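Local coordinates for periplasmic cell division protein (SufI) (Aquifex aeolicus, PDB 6SYY) that is a multicopper oxidase (McoA) of a hyperthermophile that probably couples substrate oxidation to the reduction of dioxygen at its copper ions, at residues A[258-264]-A[291-297]; A[279-284]-A[475-480]; A[109-115]-A[135-140]. One frame throughout, in Å; residues are numbered along the deposited sequence.

Contact 1: residues A[258-264]-A[291-297]; sequences ARPYRLA and NEILVAP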
loop_
_atom_site.group_PDB
_atom_site.type_symbol
_atom_site.label_atom_id
_atom_site.label_comp_id
_atom_site.label_asym_id
_atom_site.label_seq_id
_atom_site.Cartn_x
_atom_site.Cartn_y
_atom_site.Cartn_z
ATOM N N ALA A 258 -10.399 -3.891 2.089
ATOM C CA ALA A 258 -10.582 -5.160 1.398
ATOM C C ALA A 258 -10.859 -4.994 -0.088
ATOM O O ALA A 258 -10.596 -5.912 -0.872
ATOM C CB ALA A 258 -11.723 -5.946 2.048
ATOM N N ARG A 259 -11.385 -3.842 -0.484
ATOM C CA ARG A 259 -11.867 -3.669 -1.850
ATOM C C ARG A 259 -10.707 -3.492 -2.820
ATOM O O ARG A 259 -9.909 -2.559 -2.654
ATOM C CB ARG A 259 -12.790 -2.466 -1.939
ATOM C CG ARG A 259 -13.198 -2.143 -3.356
ATOM C CD ARG A 259 -13.993 -0.862 -3.427
ATOM N NE ARG A 259 -15.243 -0.929 -2.677
ATOM C CZ ARG A 259 -16.377 -1.420 -3.162
ATOM N NH1 ARG A 259 -16.409 -1.901 -4.394
ATOM N NH2 ARG A 259 -17.476 -1.438 -2.417
ATOM N N PRO A 260 -10.576 -4.342 -3.836
ATOM C CA PRO A 260 -9.647 -4.062 -4.932
ATOM C C PRO A 260 -10.317 -3.216 -6.006
ATOM O O PRO A 260 -11.541 -3.192 -6.146
ATOM C CB PRO A 260 -9.317 -5.461 -5.467
ATOM C CG PRO A 260 -10.591 -6.217 -5.266
ATOM C CD PRO A 260 -11.221 -5.657 -3.993
ATOM N N TYR A 261 -9.485 -2.521 -6.773
ATOM C CA TYR A 261 -9.960 -1.651 -7.840
ATOM C C TYR A 261 -9.381 -2.083 -9.177
ATOM O O TYR A 261 -8.226 -2.511 -9.260
ATOM C CB TYR A 261 -9.591 -0.189 -7.578
ATOM C CG TYR A 261 -10.145 0.328 -6.282
ATOM C CD1 TYR A 261 -9.451 0.152 -5.092
ATOM C CD2 TYR A 261 -11.364 0.981 -6.243
ATOM C CE1 TYR A 261 -9.951 0.615 -3.900
ATOM C CE2 TYR A 261 -11.874 1.449 -5.052
ATOM C CZ TYR A 261 -11.165 1.259 -3.885
ATOM O OH TYR A 261 -11.672 1.721 -2.697
ATOM N N ARG A 262 -10.195 -1.962 -10.220
ATOM C CA ARG A 262 -9.753 -2.116 -11.602
ATOM C C ARG A 262 -9.973 -0.754 -12.252
ATOM O O ARG A 262 -11.102 -0.409 -12.616
ATOM C CB ARG A 262 -10.520 -3.235 -12.309
ATOM C CG ARG A 262 -10.000 -3.570 -13.699
ATOM C CD ARG A 262 -10.747 -4.741 -14.339
ATOM N NE ARG A 262 -10.513 -6.014 -13.655
ATOM C CZ ARG A 262 -9.486 -6.825 -13.901
ATOM N NH1 ARG A 262 -8.578 -6.499 -14.810
ATOM N NH2 ARG A 262 -9.362 -7.965 -13.231
ATOM N N LEU A 263 -8.901 0.027 -12.384
ATOM C CA LEU A 263 -8.996 1.443 -12.726
ATOM C C LEU A 263 -8.693 1.681 -14.198
ATOM O O LEU A 263 -7.697 1.174 -14.723
ATOM C CB LEU A 263 -8.031 2.262 -11.872
ATOM C CG LEU A 263 -8.183 2.086 -10.367
ATOM C CD1 LEU A 263 -7.101 2.864 -9.666
ATOM C CD2 LEU A 263 -9.562 2.541 -9.911
ATOM N N ALA A 264 -9.541 2.476 -14.852
ATOM C CA ALA A 264 -9.312 2.932 -16.215
ATOM C C ALA A 264 -9.587 4.428 -16.290
ATOM O O ALA A 264 -10.193 5.013 -15.389
ATOM C CB ALA A 264 -10.190 2.182 -17.229
ATOM N N ASN A 291 -4.126 0.236 -20.508
ATOM C CA ASN A 291 -5.379 0.977 -20.454
ATOM C C ASN A 291 -6.200 0.616 -19.222
ATOM O O ASN A 291 -7.349 1.058 -19.103
ATOM C CB ASN A 291 -6.195 0.769 -21.739
ATOM C CG ASN A 291 -6.411 -0.696 -22.077
ATOM O OD1 ASN A 291 -6.704 -1.514 -21.207
ATOM N ND2 ASN A 291 -6.267 -1.031 -23.354
ATOM N N GLU A 292 -5.641 -0.171 -18.302
ATOM C CA GLU A 292 -6.263 -0.429 -17.010
ATOM C C GLU A 292 -5.222 -1.017 -16.068
ATOM O O GLU A 292 -4.221 -1.593 -16.501
ATOM C CB GLU A 292 -7.466 -1.375 -17.123
ATOM C CG GLU A 292 -7.131 -2.756 -17.637
ATOM C CD GLU A 292 -8.239 -3.751 -17.371
ATOM O OE1 GLU A 292 -8.121 -4.519 -16.394
ATOM O OE2 GLU A 292 -9.232 -3.758 -18.129
ATOM N N ILE A 293 -5.475 -0.860 -14.770
ATOM C CA ILE A 293 -4.623 -1.429 -13.732
ATOM C C ILE A 293 -5.499 -1.985 -12.618
ATOM O O ILE A 293 -6.518 -1.390 -12.248
ATOM C CB ILE A 293 -3.624 -0.401 -13.163
ATOM C CG1 ILE A 293 -4.351 0.861 -12.691
ATOM C CG2 ILE A 293 -2.550 -0.073 -14.185
ATOM C CD1 ILE A 293 -3.476 1.775 -11.872
ATOM N N LEU A 294 -5.096 -3.135 -12.093
ATOM C CA LEU A 294 -5.743 -3.771 -10.955
ATOM C C LEU A 294 -4.875 -3.514 -9.733
ATOM O O LEU A 294 -3.678 -3.821 -9.747
ATOM C CB LEU A 294 -5.908 -5.269 -11.201
ATOM C CG LEU A 294 -6.750 -6.114 -10.247
ATOM C CD1 LEU A 294 -8.193 -5.655 -10.273
ATOM C CD2 LEU A 294 -6.648 -7.578 -10.643
ATOM N N VAL A 295 -5.463 -2.938 -8.690
ATOM C CA VAL A 295 -4.717 -2.566 -7.494
ATOM C C VAL A 295 -5.490 -3.036 -6.267
ATOM O O VAL A 295 -6.636 -2.626 -6.047
ATOM C CB VAL A 295 -4.433 -1.055 -7.440
ATOM C CG1 VAL A 295 -5.656 -0.254 -7.860
ATOM C CG2 VAL A 295 -3.940 -0.649 -6.057
ATOM N N ALA A 296 -4.878 -3.896 -5.493
ATOM C CA ALA A 296 -5.455 -4.455 -4.287
ATOM C C ALA A 296 -5.007 -3.661 -3.069
ATOM O O ALA A 296 -4.066 -2.865 -3.144
ATOM C CB ALA A 296 -5.040 -5.923 -4.139
ATOM N N PRO A 297 -5.679 -3.830 -1.932
ATOM C CA PRO A 297 -5.197 -3.212 -0.692
ATOM C C PRO A 297 -3.746 -3.575 -0.416
ATOM O O PRO A 297 -3.351 -4.739 -0.496
ATOM C CB PRO A 297 -6.134 -3.792 0.370
ATOM C CG PRO A 297 -7.389 -4.071 -0.360
ATOM C CD PRO A 297 -7.006 -4.448 -1.760
#
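Tyr261 and Val295 form a hydrogen-bonded antiparallel pair: Tyr261 N gives to Val295 O at 2.9 Å, and Val295 N returns a bond to Tyr261 O. Leu263 and Ile293 repeat the exchange two residues on, Leu263 N lying 2.8 Å from Ile293 O. Between them stands the non-hydrogen-bonded pair of Arg262 and Leu294, so the backbone N-H of Arg262 serves the neighbouring strand 315-321 instead, where Asn320 OD1 accepts it. Val295 O takes a second donor from the amide of Asn254.

On the face carrying Arg262 and Leu294, the arginine reaches diagonally to Glu292, NH1 meeting OE1 at 2.6 Å in a salt bridge. The donor meets that oxygen nearly along its C-O axis, with the carboxylate plane 61° from that of the guanidinium; Arg262 bonds OE1 alone, and OE2 is left to Arg271. The bend at chi3 of Arg262, -67°, swings NH1 back toward Glu292, while Leu294 CD1 lies 3.8 Å above one guanidinium face, offset toward its rim. Arg262 NH2 is matched by His323 O.

The other face is largely apolar. Leu263 CD1 touches Val295 CG1 at 3.9 Å, and branched Ile293 and Leu263 both pack on Ile252 of strand 247-254. Tyr261 suits this face because its hydroxyl finds Ser256, while Arg259 CG sits over the rim of one ring face and the guanidinium beyond goes to Asp207 and Asp357. Past the strands Pro297, which has no N-H to satisfy, sets CG 3.6 Å from Ala258 C, its side chain about 4 Å (nearest atoms) from that of the copper ligand His510.

In this plastocyanin-like second domain, then, inward-facing N-H and C=O groups pair across the strands, while the charges of Arg262 and Glu292 are probably neutralised by each other and by Arg271.

Contact 2: residues A[279-284]-A[475-480]; sequences VEGGLL and LGWKDT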
loop_
_atom_site.group_PDB
_atom_site.type_symbol
_atom_site.label_atom_id
_atom_site.label_comp_id
_atom_site.label_asym_id
_atom_site.label_seq_id
_atom_site.Cartn_x
_atom_site.Cartn_y
_atom_site.Cartn_z
ATOM N N VAL A 279 5.888 0.260 -8.915
ATOM C CA VAL A 279 5.057 -0.538 -8.021
ATOM C C VAL A 279 5.558 -0.335 -6.596
ATOM O O VAL A 279 6.311 0.608 -6.326
ATOM C CB VAL A 279 5.066 -2.024 -8.426
ATOM C CG1 VAL A 279 4.328 -2.216 -9.747
ATOM C CG2 VAL A 279 6.489 -2.525 -8.548
ATOM N N GLU A 280 5.154 -1.218 -5.678
ATOM C CA GLU A 280 5.451 -1.006 -4.263
ATOM C C GLU A 280 6.947 -0.853 -4.016
ATOM O O GLU A 280 7.367 -0.021 -3.202
ATOM C CB GLU A 280 4.902 -2.161 -3.426
ATOM C CG GLU A 280 3.428 -2.422 -3.613
ATOM C CD GLU A 280 3.163 -3.382 -4.745
ATOM O OE1 GLU A 280 3.577 -4.555 -4.632
ATOM O OE2 GLU A 280 2.556 -2.962 -5.751
ATOM N N GLY A 281 7.764 -1.641 -4.708
ATOM C CA GLY A 281 9.198 -1.607 -4.499
ATOM C C GLY A 281 9.942 -0.677 -5.433
ATOM O O GLY A 281 11.147 -0.847 -5.647
ATOM N N GLY A 282 9.251 0.299 -6.002
ATOM C CA GLY A 282 9.902 1.339 -6.765
ATOM C C GLY A 282 9.652 1.242 -8.258
ATOM O O GLY A 282 8.690 0.627 -8.730
ATOM N N LEU A 283 10.554 1.867 -9.013
ATOM C CA LEU A 283 10.358 2.044 -10.445
ATOM C C LEU A 283 10.564 0.735 -11.192
ATOM O O LEU A 283 11.420 -0.075 -10.828
ATOM C CB LEU A 283 11.324 3.101 -10.984
ATOM C CG LEU A 283 11.124 4.542 -10.505
ATOM C CD1 LEU A 283 12.395 5.359 -10.692
ATOM C CD2 LEU A 283 9.951 5.201 -11.226
ATOM N N LEU A 284 9.771 0.534 -12.245
ATOM C CA LEU A 284 10.048 -0.525 -13.202
ATOM C C LEU A 284 11.268 -0.157 -14.047
ATOM O O LEU A 284 11.821 0.941 -13.947
ATOM C CB LEU A 284 8.841 -0.769 -14.108
ATOM C CG LEU A 284 7.537 -1.150 -13.415
ATOM C CD1 LEU A 284 6.443 -1.364 -14.438
ATOM C CD2 LEU A 284 7.728 -2.396 -12.580
ATOM N N LEU A 475 4.872 -6.528 -12.292
ATOM C CA LEU A 475 6.283 -6.455 -12.627
ATOM C C LEU A 475 7.069 -5.741 -11.531
ATOM O O LEU A 475 6.513 -5.224 -10.559
ATOM C CB LEU A 475 6.471 -5.746 -13.969
ATOM C CG LEU A 475 5.697 -6.366 -15.133
ATOM C CD1 LEU A 475 5.852 -5.537 -16.393
ATOM C CD2 LEU A 475 6.151 -7.799 -15.375
ATOM N N GLY A 476 8.386 -5.722 -11.699
ATOM C CA GLY A 476 9.240 -4.998 -10.784
ATOM C C GLY A 476 9.335 -5.641 -9.410
ATOM O O GLY A 476 9.029 -6.819 -9.206
ATOM N N TRP A 477 9.789 -4.831 -8.455
ATOM C CA TRP A 477 9.923 -5.244 -7.062
ATOM C C TRP A 477 8.585 -5.019 -6.367
ATOM O O TRP A 477 8.145 -3.877 -6.212
ATOM C CB TRP A 477 11.034 -4.459 -6.368
ATOM C CG TRP A 477 12.433 -4.804 -6.815
ATOM C CD1 TRP A 477 13.256 -4.046 -7.601
ATOM C CD2 TRP A 477 13.175 -5.989 -6.486
ATOM N NE1 TRP A 477 14.460 -4.688 -7.785
ATOM C CE2 TRP A 477 14.434 -5.881 -7.112
ATOM C CE3 TRP A 477 12.895 -7.128 -5.723
ATOM C CZ2 TRP A 477 15.412 -6.873 -6.998
ATOM C CZ3 TRP A 477 13.869 -8.114 -5.615
ATOM C CH2 TRP A 477 15.109 -7.979 -6.249
ATOM N N LYS A 478 7.936 -6.103 -5.956
ATOM C CA LYS A 478 6.635 -6.041 -5.311
ATOM C C LYS A 478 6.770 -6.386 -3.833
ATOM O O LYS A 478 7.756 -6.993 -3.411
ATOM C CB LYS A 478 5.658 -7.011 -5.985
ATOM C CG LYS A 478 5.464 -6.765 -7.471
ATOM C CD LYS A 478 4.474 -5.642 -7.714
ATOM C CE LYS A 478 3.075 -6.063 -7.301
ATOM N NZ LYS A 478 2.129 -4.916 -7.325
ATOM N N ASP A 479 5.769 -5.984 -3.037
ATOM C CA ASP A 479 5.614 -6.534 -1.695
ATOM C C ASP A 479 4.201 -7.028 -1.400
ATOM O O ASP A 479 3.974 -7.577 -0.317
ATOM C CB ASP A 479 6.058 -5.527 -0.612
ATOM C CG ASP A 479 5.210 -4.269 -0.570
ATOM O OD1 ASP A 479 3.964 -4.358 -0.526
ATOM O OD2 ASP A 479 5.808 -3.174 -0.536
ATOM N N THR A 480 3.259 -6.871 -2.332
ATOM C CA THR A 480 1.898 -7.383 -2.188
ATOM C C THR A 480 1.440 -7.931 -3.534
ATOM O O THR A 480 1.366 -7.178 -4.509
ATOM C CB THR A 480 0.940 -6.283 -1.711
ATOM O OG1 THR A 480 1.446 -5.677 -0.513
ATOM C CG2 THR A 480 -0.442 -6.860 -1.447
HETATM O O HOH W 1 9.768 -2.033 -9.368
#
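Glu280 turns its carboxylate onto the backbone N-H groups of Asp479 and Thr480 and the ammonium of Lys478. Lys478 NZ meets OE2 at 2.5 Å on the syn lone pair, a short salt bridge, while OE1 accepts on its anti side from Asp479 N at 3.1 Å and from Thr480 N at a longer 3.3 Å. A bend at chi2, 89°, folds the chain so that both oxygens arrive together. Glutamate suits the spot because each oxygen has its own work; a glutamine here has no charge to set against Lys478, and would probably leave the ammonium relying on its other partners, Glu299 and Thr473 O.

Around this grip the packing is close. The side chains of Lys478 and Val279 cross at about a right angle, CD touching CB at 3.7 Å, and Gly281 N bonds Trp477 O at 2.7 Å. Gly281 must be small, since a beta carbon would run into that same carbonyl oxygen; Gly476 likewise has Leu284 CD2 only 3.5 Å from its CA. Leu475 O is buried beneath the methyls of Val279, with no polar partner in the model. Asp479 lies beside Glu280, a like charge, but its OD2 is paired with Arg300 and its OD1 with His120.

The looser side is that of the partly exposed Trp477. Here a water takes its N-H at 2.9 Å and gives a weak bond to Gly282 O, bridging the two backbones, while the indole leads off to Arg152, Val385 and Ile388.

The type I turn from Val279 to Gly282 links strands 270-279 and 282-290 of the second domain; it presses against the loop after strand 461-465 of the third. That loop runs into strand 480-483, beside strand 451-455, where Asp479 O bonds the copper ligand His454.

Contact 3: residues A[109-115]-A[135-140]; sequences NNSGEDS and AVKDGE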
loop_
_atom_site.group_PDB
_atom_site.type_symbol
_atom_site.label_atom_id
_atom_site.label_comp_id
_atom_site.label_asym_id
_atom_site.label_seq_id
_atom_site.Cartn_x
_atom_site.Cartn_y
_atom_site.Cartn_z
ATOM N N ASN A 109 1.318 7.105 21.236
ATOM C CA ASN A 109 0.012 6.478 21.047
ATOM C C ASN A 109 -1.020 7.162 21.937
ATOM O O ASN A 109 -1.065 6.928 23.147
ATOM C CB ASN A 109 0.089 4.984 21.345
ATOM C CG ASN A 109 -1.206 4.261 21.028
ATOM O OD1 ASN A 109 -2.083 4.800 20.350
ATOM N ND2 ASN A 109 -1.329 3.029 21.509
ATOM N N ASN A 110 -1.860 7.998 21.331
ATOM C CA ASN A 110 -3.033 8.557 21.993
ATOM C C ASN A 110 -4.311 8.092 21.304
ATOM O O ASN A 110 -5.325 8.791 21.318
ATOM C CB ASN A 110 -2.967 10.084 22.028
ATOM C CG ASN A 110 -1.813 10.602 22.867
ATOM O OD1 ASN A 110 -1.352 9.932 23.790
ATOM N ND2 ASN A 110 -1.345 11.806 22.552
ATOM N N SER A 111 -4.267 6.913 20.685
ATOM C CA SER A 111 -5.402 6.399 19.932
ATOM C C SER A 111 -6.464 5.748 20.808
ATOM O O SER A 111 -7.551 5.444 20.306
ATOM C CB SER A 111 -4.924 5.388 18.887
ATOM O OG SER A 111 -4.467 4.196 19.504
ATOM N N GLY A 112 -6.184 5.517 22.092
ATOM C CA GLY A 112 -7.141 4.898 22.983
ATOM C C GLY A 112 -7.020 3.395 23.129
ATOM O O GLY A 112 -7.718 2.812 23.968
ATOM N N GLU A 113 -6.161 2.747 22.347
ATOM C CA GLU A 113 -5.949 1.312 22.453
ATOM C C GLU A 113 -4.524 1.005 22.016
ATOM O O GLU A 113 -3.789 1.890 21.567
ATOM C CB GLU A 113 -6.971 0.542 21.611
ATOM C CG GLU A 113 -7.004 0.964 20.152
ATOM C CD GLU A 113 -7.975 0.140 19.332
ATOM O OE1 GLU A 113 -7.738 -1.076 19.174
ATOM O OE2 GLU A 113 -8.980 0.705 18.853
ATOM N N ASP A 114 -4.136 -0.264 22.148
ATOM C CA ASP A 114 -2.823 -0.698 21.687
ATOM C C ASP A 114 -2.647 -0.385 20.206
ATOM O O ASP A 114 -3.587 -0.499 19.413
ATOM C CB ASP A 114 -2.639 -2.201 21.917
ATOM C CG ASP A 114 -2.601 -2.571 23.386
ATOM O OD1 ASP A 114 -2.925 -1.709 24.231
ATOM O OD2 ASP A 114 -2.240 -3.727 23.693
ATOM N N SER A 115 -1.435 0.012 19.829
ATOM C CA SER A 115 -1.168 0.303 18.427
ATOM C C SER A 115 0.335 0.319 18.183
ATOM O O SER A 115 1.142 0.369 19.116
ATOM C CB SER A 115 -1.798 1.633 17.999
ATOM O OG SER A 115 -1.680 1.807 16.595
ATOM N N ALA A 135 3.521 -3.586 19.940
ATOM C CA ALA A 135 2.458 -2.608 20.112
ATOM C C ALA A 135 2.460 -2.074 21.538
ATOM O O ALA A 135 2.710 -2.811 22.496
ATOM C CB ALA A 135 1.104 -3.231 19.776
ATOM N N VAL A 136 2.201 -0.779 21.672
ATOM C CA VAL A 136 2.242 -0.108 22.963
ATOM C C VAL A 136 0.830 0.312 23.345
ATOM O O VAL A 136 -0.032 0.534 22.485
ATOM C CB VAL A 136 3.194 1.105 22.942
ATOM C CG1 VAL A 136 4.596 0.661 22.580
ATOM C CG2 VAL A 136 2.697 2.154 21.961
ATOM N N LYS A 137 0.600 0.417 24.651
ATOM C CA LYS A 137 -0.705 0.782 25.174
ATOM C C LYS A 137 -0.980 2.271 24.949
ATOM O O LYS A 137 -0.085 3.056 24.622
ATOM C CB LYS A 137 -0.789 0.451 26.664
ATOM C CG LYS A 137 -0.590 -1.022 26.999
ATOM C CD LYS A 137 -0.672 -1.256 28.501
ATOM C CE LYS A 137 -0.863 -2.730 28.827
ATOM N NZ LYS A 137 0.235 -3.570 28.277
ATOM N N ASP A 138 -2.246 2.655 25.123
ATOM C CA ASP A 138 -2.617 4.064 25.058
ATOM C C ASP A 138 -1.843 4.847 26.114
ATOM O O ASP A 138 -1.682 4.398 27.250
ATOM C CB ASP A 138 -4.129 4.233 25.263
ATOM C CG ASP A 138 -4.574 5.698 25.247
ATOM O OD1 ASP A 138 -4.499 6.348 24.177
ATOM O OD2 ASP A 138 -5.009 6.198 26.306
ATOM N N GLY A 139 -1.350 6.022 25.723
ATOM C CA GLY A 139 -0.475 6.812 26.559
ATOM C C GLY A 139 0.988 6.437 26.484
ATOM O O GLY A 139 1.822 7.152 27.052
ATOM N N GLU A 140 1.335 5.353 25.798
ATOM C CA GLU A 140 2.711 4.889 25.721
ATOM C C GLU A 140 3.354 5.291 24.398
ATOM O O GLU A 140 2.694 5.720 23.447
ATOM C CB GLU A 140 2.783 3.369 25.915
ATOM C CG GLU A 140 2.738 2.942 27.387
ATOM C CD GLU A 140 2.867 1.441 27.579
ATOM O OE1 GLU A 140 2.884 0.700 26.566
ATOM O OE2 GLU A 140 2.950 1.006 28.749
HETATM O O HOH W 2 -4.165 0.462 25.460
HETATM O O HOH W 3 0.103 -4.140 25.431
#
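The side chain of Asn109 reaches across to Val136 with ND2, while OD1 works within its own segment. ND2 gives to Val136 O at 3.0 Å and, nearer home, to Glu113 O at 2.7 Å, both acceptors near the amide plane. Val136 O also receives Ser115 N, and Ser115 O takes Val136 N back, a single antiparallel bridge. On the other flank the backbone of Asn109 is held twice, its N by Glu140 O at 2.9 Å and its O by Gly139 N at 2.7 Å. Asp138 OD1 accepts Gly112 N at 2.8 Å, the donor standing above the carboxylate plane.

These bonds join strand 102-110 and the residues after it to the loop before strand 141-143, in the first cupredoxin domain. Asn109 OD1, accepting from Ser111 N, makes an Asx turn, with Ser111 OG as second donor; facing it is a type II turn from Lys137 to Glu140, with Gly139 at the position whose backbone angles demand glycine.

Further out, Glu140 OE1 takes Lys137 N, and Asp114 and Lys137 lie side by side, joined by a water between OD2 and NZ. Ser115 OG bonds Gln169 of helix 166-172, while Glu113 turns away to a salt bridge with Arg165.

Following the chain, contact 3 closes first: it joins residues 109-115 to 135-140 round an intervening loop that includes strand 117-120, carrying copper ligands His118 and His120, all within the first domain. Contact 1 opens next, at 258, and before it closes at 291-297 contact 2 has begun at 279, so the two cross. Contact 1 closes the part of the second domain that carries strands 270-279 and 282-290; contact 2 spans 190 residues and ties that domain to the third. They touch where Pro297 O meets Thr480 CG2 at 3.7 Å. Contact 3, in series with both, lies on the opposite side of the chain's centre, its centre 32 to 33 Å from theirs.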